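Local atomic coordinates of integrase (Enterobacteria phage lambda, PDB entry 1AE9), a protein that carries out the site-specific recombination that integrates the phage genome into the host's and, together with excisionase, excises the prophage. Residues L10-A15 / L25-A30; V31-R36 / G51-E56. All blocks are in the same frame, centred on the assembly; numbering follows the deposited sequence.

Overall arrangement
Two contacts in the catalytic domain of this tyrosine recombinase illustrate how one helix can serve two partners in turn. From the N terminus, helix 6-15 comes first and a five-residue connection leads into helix 21-33, against which it packs in interaction 1, closing a short helical hairpin. The chain continues directly into interaction 2, where the end of helix 21-33 and the loop after it meet strand 52-56, closing a second loop that contains helix 37-42 and strand 48-49. The loops follow in series and neither nest nor cross. With centres about 17 Å apart, they tie the N-terminal helix to helix 21-33, and helix 21-33 to the five-stranded mixed sheet.

Interaction 1: L10-A15 / L25-A30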
ATOM      1  N   LEU A  10      12.772 -23.679  -1.687  1.00 16.33           N
ATOM      2  CA  LEU A  10      13.350 -24.043  -2.978  1.00 15.08           C
ATOM      3  C   LEU A  10      12.297 -24.282  -4.064  1.00 15.08           C
ATOM      4  O   LEU A  10      12.535 -23.981  -5.241  1.00 15.55           O
ATOM      5  CB  LEU A  10      14.289 -25.254  -2.827  1.00 15.17           C
ATOM      6  CG  LEU A  10      15.595 -24.959  -2.066  1.00 15.48           C
ATOM      7  CD1 LEU A  10      16.398 -26.231  -1.835  1.00 14.50           C
ATOM      8  CD2 LEU A  10      16.431 -23.949  -2.829  1.00 14.55           C
ATOM      9  N   LYS A  11      11.133 -24.811  -3.685  1.00 15.24           N
ATOM     10  CA  LYS A  11      10.057 -25.045  -4.661  1.00 15.23           C
ATOM     11  C   LYS A  11       9.547 -23.690  -5.170  1.00 15.45           C
ATOM     12  O   LYS A  11       9.338 -23.500  -6.373  1.00 15.64           O
ATOM     13  CB  LYS A  11       8.901 -25.836  -4.034  1.00 14.79           C
ATOM     14  CG  LYS A  11       9.296 -27.170  -3.422  1.00 16.36           C
ATOM     15  CD  LYS A  11       9.967 -28.090  -4.435  1.00 18.51           C
ATOM     16  CE  LYS A  11      10.228 -29.467  -3.832  1.00 19.39           C
ATOM     17  NZ  LYS A  11      10.990 -30.338  -4.756  1.00 19.81           N
ATOM     18  N   ILE A  12       9.357 -22.751  -4.248  1.00 15.68           N
ATOM     19  CA  ILE A  12       8.895 -21.409  -4.592  1.00 14.89           C
ATOM     20  C   ILE A  12       9.969 -20.698  -5.419  1.00 16.53           C
ATOM     21  O   ILE A  12       9.658 -20.002  -6.395  1.00 16.21           O
ATOM     22  CB  ILE A  12       8.578 -20.588  -3.320  1.00 14.35           C
ATOM     23  CG1 ILE A  12       7.419 -21.246  -2.556  1.00 14.32           C
ATOM     24  CG2 ILE A  12       8.265 -19.135  -3.690  1.00 12.47           C
ATOM     25  CD1 ILE A  12       7.081 -20.605  -1.209  1.00 13.60           C
ATOM     26  N   TYR A  13      11.231 -20.883  -5.028  1.00 16.28           N
ATOM     27  CA  TYR A  13      12.372 -20.296  -5.729  1.00 14.84           C
ATOM     28  C   TYR A  13      12.350 -20.763  -7.185  1.00 15.09           C
ATOM     29  O   TYR A  13      12.548 -19.963  -8.099  1.00 14.52           O
ATOM     30  CB  TYR A  13      13.682 -20.722  -5.048  1.00 15.07           C
ATOM     31  CG  TYR A  13      14.922 -20.003  -5.537  1.00 14.51           C
ATOM     32  CD1 TYR A  13      15.601 -20.436  -6.673  1.00 15.40           C
ATOM     33  CD2 TYR A  13      15.416 -18.890  -4.860  1.00 15.59           C
ATOM     34  CE1 TYR A  13      16.739 -19.778  -7.122  1.00 16.89           C
ATOM     35  CE2 TYR A  13      16.553 -18.226  -5.303  1.00 15.63           C
ATOM     36  CZ  TYR A  13      17.206 -18.673  -6.433  1.00 16.93           C
ATOM     37  OH  TYR A  13      18.325 -18.007  -6.889  1.00 20.18           O
ATOM     38  N   GLN A  14      12.109 -22.060  -7.390  1.00 15.96           N
ATOM     39  CA  GLN A  14      12.037 -22.645  -8.733  1.00 14.95           C
ATOM     40  C   GLN A  14      10.891 -21.986  -9.491  1.00 14.17           C
ATOM     41  O   GLN A  14      11.042 -21.573 -10.646  1.00 13.26           O
ATOM     42  CB  GLN A  14      11.782 -24.162  -8.639  1.00 15.83           C
ATOM     43  CG  GLN A  14      11.708 -24.914  -9.978  1.00 19.16           C
ATOM     44  CD  GLN A  14      10.414 -24.665 -10.762  1.00 23.70           C
ATOM     45  OE1 GLN A  14       9.317 -24.834 -10.234  1.00 27.41           O
ATOM     46  NE2 GLN A  14      10.544 -24.262 -12.024  1.00 24.50           N
ATOM     47  N   ALA A  15       9.736 -21.913  -8.830  1.00 15.54           N
ATOM     48  CA  ALA A  15       8.527 -21.335  -9.411  1.00 16.04           C
ATOM     49  C   ALA A  15       8.704 -19.869  -9.793  1.00 18.25           C
ATOM     50  O   ALA A  15       7.993 -19.367 -10.660  1.00 20.06           O
ATOM     51  CB  ALA A  15       7.359 -21.501  -8.449  1.00 16.43           C
ATOM     52  N   LEU A  25      16.289 -12.681  -5.707  1.00 14.97           N
ATOM     53  CA  LEU A  25      17.305 -11.955  -4.954  1.00 15.22           C
ATOM     54  C   LEU A  25      16.752 -11.435  -3.627  1.00 14.47           C
ATOM     55  O   LEU A  25      17.433 -11.494  -2.600  1.00 14.13           O
ATOM     56  CB  LEU A  25      17.884 -10.824  -5.807  1.00 15.43           C
ATOM     57  CG  LEU A  25      18.637 -11.345  -7.041  1.00 16.66           C
ATOM     58  CD1 LEU A  25      18.945 -10.206  -8.009  1.00 16.85           C
ATOM     59  CD2 LEU A  25      19.918 -12.053  -6.610  1.00 15.74           C
ATOM     60  N   ALA A  26      15.512 -10.954  -3.637  1.00 14.48           N
ATOM     61  CA  ALA A  26      14.893 -10.471  -2.407  1.00 12.52           C
ATOM     62  C   ALA A  26      14.694 -11.656  -1.450  1.00 13.55           C
ATOM     63  O   ALA A  26      14.881 -11.515  -0.236  1.00 12.19           O
ATOM     64  CB  ALA A  26      13.567  -9.797  -2.704  1.00 12.25           C
ATOM     65  N   MET A  27      14.337 -12.821  -2.001  1.00 13.55           N
ATOM     66  CA  MET A  27      14.140 -14.038  -1.196  1.00 13.99           C
ATOM     67  C   MET A  27      15.447 -14.431  -0.506  1.00 12.69           C
ATOM     68  O   MET A  27      15.473 -14.694   0.704  1.00 12.74           O
ATOM     69  CB  MET A  27      13.636 -15.207  -2.056  1.00 12.49           C
ATOM     70  CG  MET A  27      12.152 -15.130  -2.413  1.00 13.92           C
ATOM     71  SD  MET A  27      11.612 -16.379  -3.594  1.00 15.00           S
ATOM     72  CE  MET A  27      11.812 -17.883  -2.568  1.00 12.23           C
ATOM     73  N   GLU A  28      16.534 -14.441  -1.270  1.00 13.69           N
ATOM     74  CA  GLU A  28      17.837 -14.790  -0.719  1.00 14.82           C
ATOM     75  C   GLU A  28      18.262 -13.802   0.362  1.00 16.20           C
ATOM     76  O   GLU A  28      18.709 -14.203   1.442  1.00 15.63           O
ATOM     77  CB  GLU A  28      18.885 -14.828  -1.820  1.00 16.40           C
ATOM     78  CG  GLU A  28      18.723 -15.988  -2.772  1.00 19.75           C
ATOM     79  CD  GLU A  28      19.758 -15.990  -3.881  1.00 24.15           C
ATOM     80  OE1 GLU A  28      20.495 -14.994  -4.033  1.00 23.91           O
ATOM     81  OE2 GLU A  28      19.825 -16.994  -4.620  1.00 28.31           O
ATOM     82  N   LEU A  29      18.089 -12.513   0.087  1.00 15.90           N
ATOM     83  CA  LEU A  29      18.468 -11.476   1.036  1.00 15.23           C
ATOM     84  C   LEU A  29      17.642 -11.567   2.327  1.00 15.55           C
ATOM     85  O   LEU A  29      18.154 -11.337   3.419  1.00 16.00           O
ATOM     86  CB  LEU A  29      18.338 -10.097   0.381  1.00 17.27           C
ATOM     87  CG  LEU A  29      19.327  -9.016   0.827  1.00 21.22           C
ATOM     88  CD1 LEU A  29      20.758  -9.435   0.478  1.00 19.74           C
ATOM     89  CD2 LEU A  29      18.986  -7.693   0.146  1.00 22.38           C
ATOM     90  N   ALA A  30      16.376 -11.944   2.209  1.00 14.77           N
ATOM     91  CA  ALA A  30      15.507 -12.076   3.371  1.00 14.46           C
ATOM     92  C   ALA A  30      15.978 -13.200   4.296  1.00 16.63           C
ATOM     93  O   ALA A  30      15.959 -13.049   5.522  1.00 16.80           O
ATOM     94  CB  ALA A  30      14.079 -12.342   2.926  1.00 12.57           C
TER
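Tyr13 and Met27 have their CA atoms 7.9 Å apart where the helical segments 10-15 and 25-30 run nearly antiparallel, with N-to-C directions 156° apart and axes 11.2 Å from each other at the closest. This is a helical hairpin formed by the first two helices of this catalytic-domain fragment of a tyrosine recombinase, and at this separation side chains do all the bridging. Met27 extends across the gap and bends at its last torsion, bringing the terminal methyl CE to the backbone of the first helix, 3.9 Å from Tyr13 N. The same methyl lies 3.9 Å from Ile12 CG2, the two side chains crossing at about a right angle, and sits near the plane of the Tyr13 ring, at its edge. Ile12 also packs on Phe113 and Ala116 of helix 106-120, which extends the apolar layer beyond the hairpin.

Beside this apolar cluster runs a polar link. The Tyr13 side chain leaves with CG anti to the backbone N and reaches Glu28, whose extended chain carries its carboxylate to the phenol. Ring and carboxylate planes are only 13° apart, and Glu28 CG lies 4.0 Å from Tyr13 CE2. Of the two carboxylate oxygens, OE1 is engaged by Lys85 in a salt bridge and by Thr82 in a hydrogen bond; these partners probably favour the ionised form of this buried acid. Tyr13 OH, which also has a weak hydrogen bond with Asp73 of the second subunit, donates to Glu28 OE2 over 2.9 Å, approaching from above the carboxylate plane, 43° out of it.

Interaction 2: V31-R36 / G51-E56; sequences VVTGQR and GYLYVE
Gln35 meets Val55 where the loop leaving helix 21-33 lies against strand 52-56 of the mixed sheet in the recombinase catalytic domain. Gln35 CB points toward the strand and passes 3.7 Å from Thr33 OG1, a hydroxyl whose main partner is Leu29 O. From there CG turns beside the backbone N (chi1 -60°) and lies 3.6 Å from Thr33 O. A second bend at chi2, -48°, folds the chain back toward the helix end, and CD carries an amide with partners at both ends. NE2 donates to Thr33 O at 2.9 Å, the N-H...O angle being 159°, and also to Leu154 O. OE1 accepts from Gln57 NE2 and lies 3.9 Å from Val55 CG1, in van der Waals contact. Two residues earlier on each segment, Thr33 CG2 and Leu53 CD2 come within 4.5 Å, a loose apolar touch.

Next in the chain is Arg36, a predicted active-site residue, and Gly34 O accepts a hydrogen bond from Arg135, another. The contact with the strand is therefore slight and purely van der Waals, whereas the buried amide is oriented by two carbonyls, Thr33 O and Leu154 O, which can only accept and so mark its NE2 end.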
ATOM      1  N   VAL A  31      16.386 -14.323   3.711  1.00 16.85           N
ATOM      2  CA  VAL A  31      16.844 -15.471   4.495  1.00 17.46           C
ATOM      3  C   VAL A  31      18.245 -15.283   5.079  1.00 16.88           C
ATOM      4  O   VAL A  31      18.475 -15.603   6.237  1.00 18.63           O
ATOM      5  CB  VAL A  31      16.769 -16.807   3.680  1.00 17.82           C
ATOM      6  CG1 VAL A  31      17.330 -17.979   4.501  1.00 14.84           C
ATOM      7  CG2 VAL A  31      15.315 -17.106   3.291  1.00 15.70           C
ATOM      8  N   VAL A  32      19.171 -14.730   4.307  1.00 16.87           N
ATOM      9  CA  VAL A  32      20.524 -14.548   4.811  1.00 16.69           C
ATOM     10  C   VAL A  32      20.707 -13.370   5.788  1.00 18.51           C
ATOM     11  O   VAL A  32      21.637 -13.380   6.598  1.00 18.59           O
ATOM     12  CB  VAL A  32      21.567 -14.518   3.649  1.00 16.75           C
ATOM     13  CG1 VAL A  32      21.592 -13.168   2.957  1.00 15.37           C
ATOM     14  CG2 VAL A  32      22.945 -14.896   4.161  1.00 16.40           C
ATOM     15  N   THR A  33      19.843 -12.355   5.722  1.00 18.80           N
ATOM     16  CA  THR A  33      19.962 -11.221   6.648  1.00 17.36           C
ATOM     17  C   THR A  33      18.928 -11.291   7.772  1.00 17.87           C
ATOM     18  O   THR A  33      19.084 -10.634   8.802  1.00 19.41           O
ATOM     19  CB  THR A  33      19.811  -9.830   5.955  1.00 16.67           C
ATOM     20  OG1 THR A  33      18.450  -9.634   5.547  1.00 17.02           O
ATOM     21  CG2 THR A  33      20.736  -9.699   4.751  1.00 15.81           C
ATOM     22  N   GLY A  34      17.858 -12.056   7.556  1.00 16.68           N
ATOM     23  CA  GLY A  34      16.804 -12.179   8.551  1.00 15.47           C
ATOM     24  C   GLY A  34      16.008 -10.902   8.824  1.00 15.33           C
ATOM     25  O   GLY A  34      15.240 -10.846   9.795  1.00 15.69           O
ATOM     26  N   GLN A  35      16.149  -9.890   7.964  1.00 14.11           N
ATOM     27  CA  GLN A  35      15.449  -8.620   8.163  1.00 13.95           C
ATOM     28  C   GLN A  35      14.019  -8.577   7.624  1.00 14.71           C
ATOM     29  O   GLN A  35      13.685  -9.261   6.651  1.00 14.38           O
ATOM     30  CB  GLN A  35      16.279  -7.467   7.587  1.00 13.18           C
ATOM     31  CG  GLN A  35      17.672  -7.324   8.226  1.00 15.39           C
ATOM     32  CD  GLN A  35      17.623  -7.349   9.752  1.00 17.44           C
ATOM     33  OE1 GLN A  35      17.001  -6.488  10.388  1.00 19.48           O
ATOM     34  NE2 GLN A  35      18.253  -8.352  10.344  1.00 16.20           N
ATOM     35  N   ARG A  36      13.164  -7.801   8.289  1.00 16.08           N
ATOM     36  CA  ARG A  36      11.771  -7.652   7.878  1.00 16.05           C
ATOM     37  C   ARG A  36      11.759  -7.078   6.464  1.00 16.54           C
ATOM     38  O   ARG A  36      12.661  -6.317   6.100  1.00 16.42           O
ATOM     39  CB  ARG A  36      11.038  -6.703   8.817  1.00 16.33           C
ATOM     40  CG  ARG A  36      10.924  -7.194  10.258  1.00 21.08           C
ATOM     41  CD  ARG A  36      10.071  -6.231  11.065  1.00 20.90           C
ATOM     42  NE  ARG A  36       9.945  -6.600  12.475  1.00 22.11           N
ATOM     43  CZ  ARG A  36      10.874  -6.378  13.399  1.00 23.01           C
ATOM     44  NH1 ARG A  36      12.027  -5.794  13.082  1.00 23.48           N
ATOM     45  NH2 ARG A  36      10.636  -6.709  14.661  1.00 23.60           N
ATOM     46  N   GLY A  51      32.728  -4.100   4.778  1.00 34.81           N
ATOM     47  CA  GLY A  51      32.200  -5.435   5.002  1.00 33.55           C
ATOM     48  C   GLY A  51      31.036  -5.564   5.970  1.00 32.36           C
ATOM     49  O   GLY A  51      30.785  -6.660   6.484  1.00 31.64           O
ATOM     50  N   TYR A  52      30.332  -4.466   6.239  1.00 30.36           N
ATOM     51  CA  TYR A  52      29.182  -4.504   7.138  1.00 29.80           C
ATOM     52  C   TYR A  52      28.000  -3.738   6.566  1.00 29.03           C
ATOM     53  O   TYR A  52      28.168  -2.638   6.036  1.00 28.83           O
ATOM     54  CB  TYR A  52      29.532  -3.942   8.518  1.00 29.55           C
ATOM     55  CG  TYR A  52      30.234  -4.932   9.415  1.00 31.12           C
ATOM     56  CD1 TYR A  52      31.613  -5.130   9.322  1.00 31.21           C
ATOM     57  CD2 TYR A  52      29.518  -5.699  10.333  1.00 30.92           C
ATOM     58  CE1 TYR A  52      32.262  -6.070  10.116  1.00 31.72           C
ATOM     59  CE2 TYR A  52      30.159  -6.643  11.135  1.00 32.74           C
ATOM     60  CZ  TYR A  52      31.531  -6.823  11.016  1.00 32.18           C
ATOM     61  OH  TYR A  52      32.172  -7.767  11.783  1.00 34.08           O
ATOM     62  N   LEU A  53      26.820  -4.356   6.627  1.00 27.24           N
ATOM     63  CA  LEU A  53      25.578  -3.744   6.159  1.00 24.84           C
ATOM     64  C   LEU A  53      24.875  -3.200   7.398  1.00 23.89           C
ATOM     65  O   LEU A  53      24.472  -3.960   8.283  1.00 22.00           O
ATOM     66  CB  LEU A  53      24.694  -4.778   5.445  1.00 24.53           C
ATOM     67  CG  LEU A  53      23.236  -4.408   5.130  1.00 24.91           C
ATOM     68  CD1 LEU A  53      23.149  -3.203   4.212  1.00 23.93           C
ATOM     69  CD2 LEU A  53      22.536  -5.595   4.508  1.00 24.28           C
ATOM     70  N   TYR A  54      24.804  -1.876   7.488  1.00 23.79           N
ATOM     71  CA  TYR A  54      24.182  -1.195   8.622  1.00 22.74           C
ATOM     72  C   TYR A  54      22.681  -1.092   8.437  1.00 21.41           C
ATOM     73  O   TYR A  54      22.211  -0.571   7.432  1.00 21.26           O
ATOM     74  CB  TYR A  54      24.803   0.195   8.813  1.00 23.41           C
ATOM     75  CG  TYR A  54      26.214   0.131   9.345  1.00 25.32           C
ATOM     76  CD1 TYR A  54      27.279  -0.197   8.511  1.00 26.79           C
ATOM     77  CD2 TYR A  54      26.473   0.326  10.697  1.00 26.88           C
ATOM     78  CE1 TYR A  54      28.566  -0.340   9.012  1.00 28.43           C
ATOM     79  CE2 TYR A  54      27.754   0.187  11.210  1.00 29.46           C
ATOM     80  CZ  TYR A  54      28.795  -0.148  10.363  1.00 29.52           C
ATOM     81  OH  TYR A  54      30.059  -0.310  10.878  1.00 32.20           O
ATOM     82  N   VAL A  55      21.936  -1.570   9.424  1.00 20.31           N
ATOM     83  CA  VAL A  55      20.488  -1.561   9.358  1.00 19.49           C
ATOM     84  C   VAL A  55      19.830  -0.991  10.604  1.00 19.46           C
ATOM     85  O   VAL A  55      20.122  -1.426  11.726  1.00 19.01           O
ATOM     86  CB  VAL A  55      19.943  -3.016   9.165  1.00 18.74           C
ATOM     87  CG1 VAL A  55      18.422  -3.054   9.295  1.00 17.05           C
ATOM     88  CG2 VAL A  55      20.378  -3.575   7.812  1.00 18.87           C
ATOM     89  N   GLU A  56      18.994   0.025  10.420  1.00 18.66           N
ATOM     90  CA  GLU A  56      18.227   0.551  11.538  1.00 18.81           C
ATOM     91  C   GLU A  56      16.814   0.102  11.222  1.00 19.34           C
ATOM     92  O   GLU A  56      16.209   0.555  10.247  1.00 21.08           O
ATOM     93  CB  GLU A  56      18.244   2.068  11.657  1.00 19.31           C
ATOM     94  CG  GLU A  56      17.321   2.487  12.805  1.00 19.56           C
ATOM     95  CD  GLU A  56      17.312   3.967  13.103  1.00 20.57           C
ATOM     96  OE1 GLU A  56      18.186   4.697  12.601  1.00 23.13           O
ATOM     97  OE2 GLU A  56      16.419   4.396  13.861  1.00 21.28           O
TER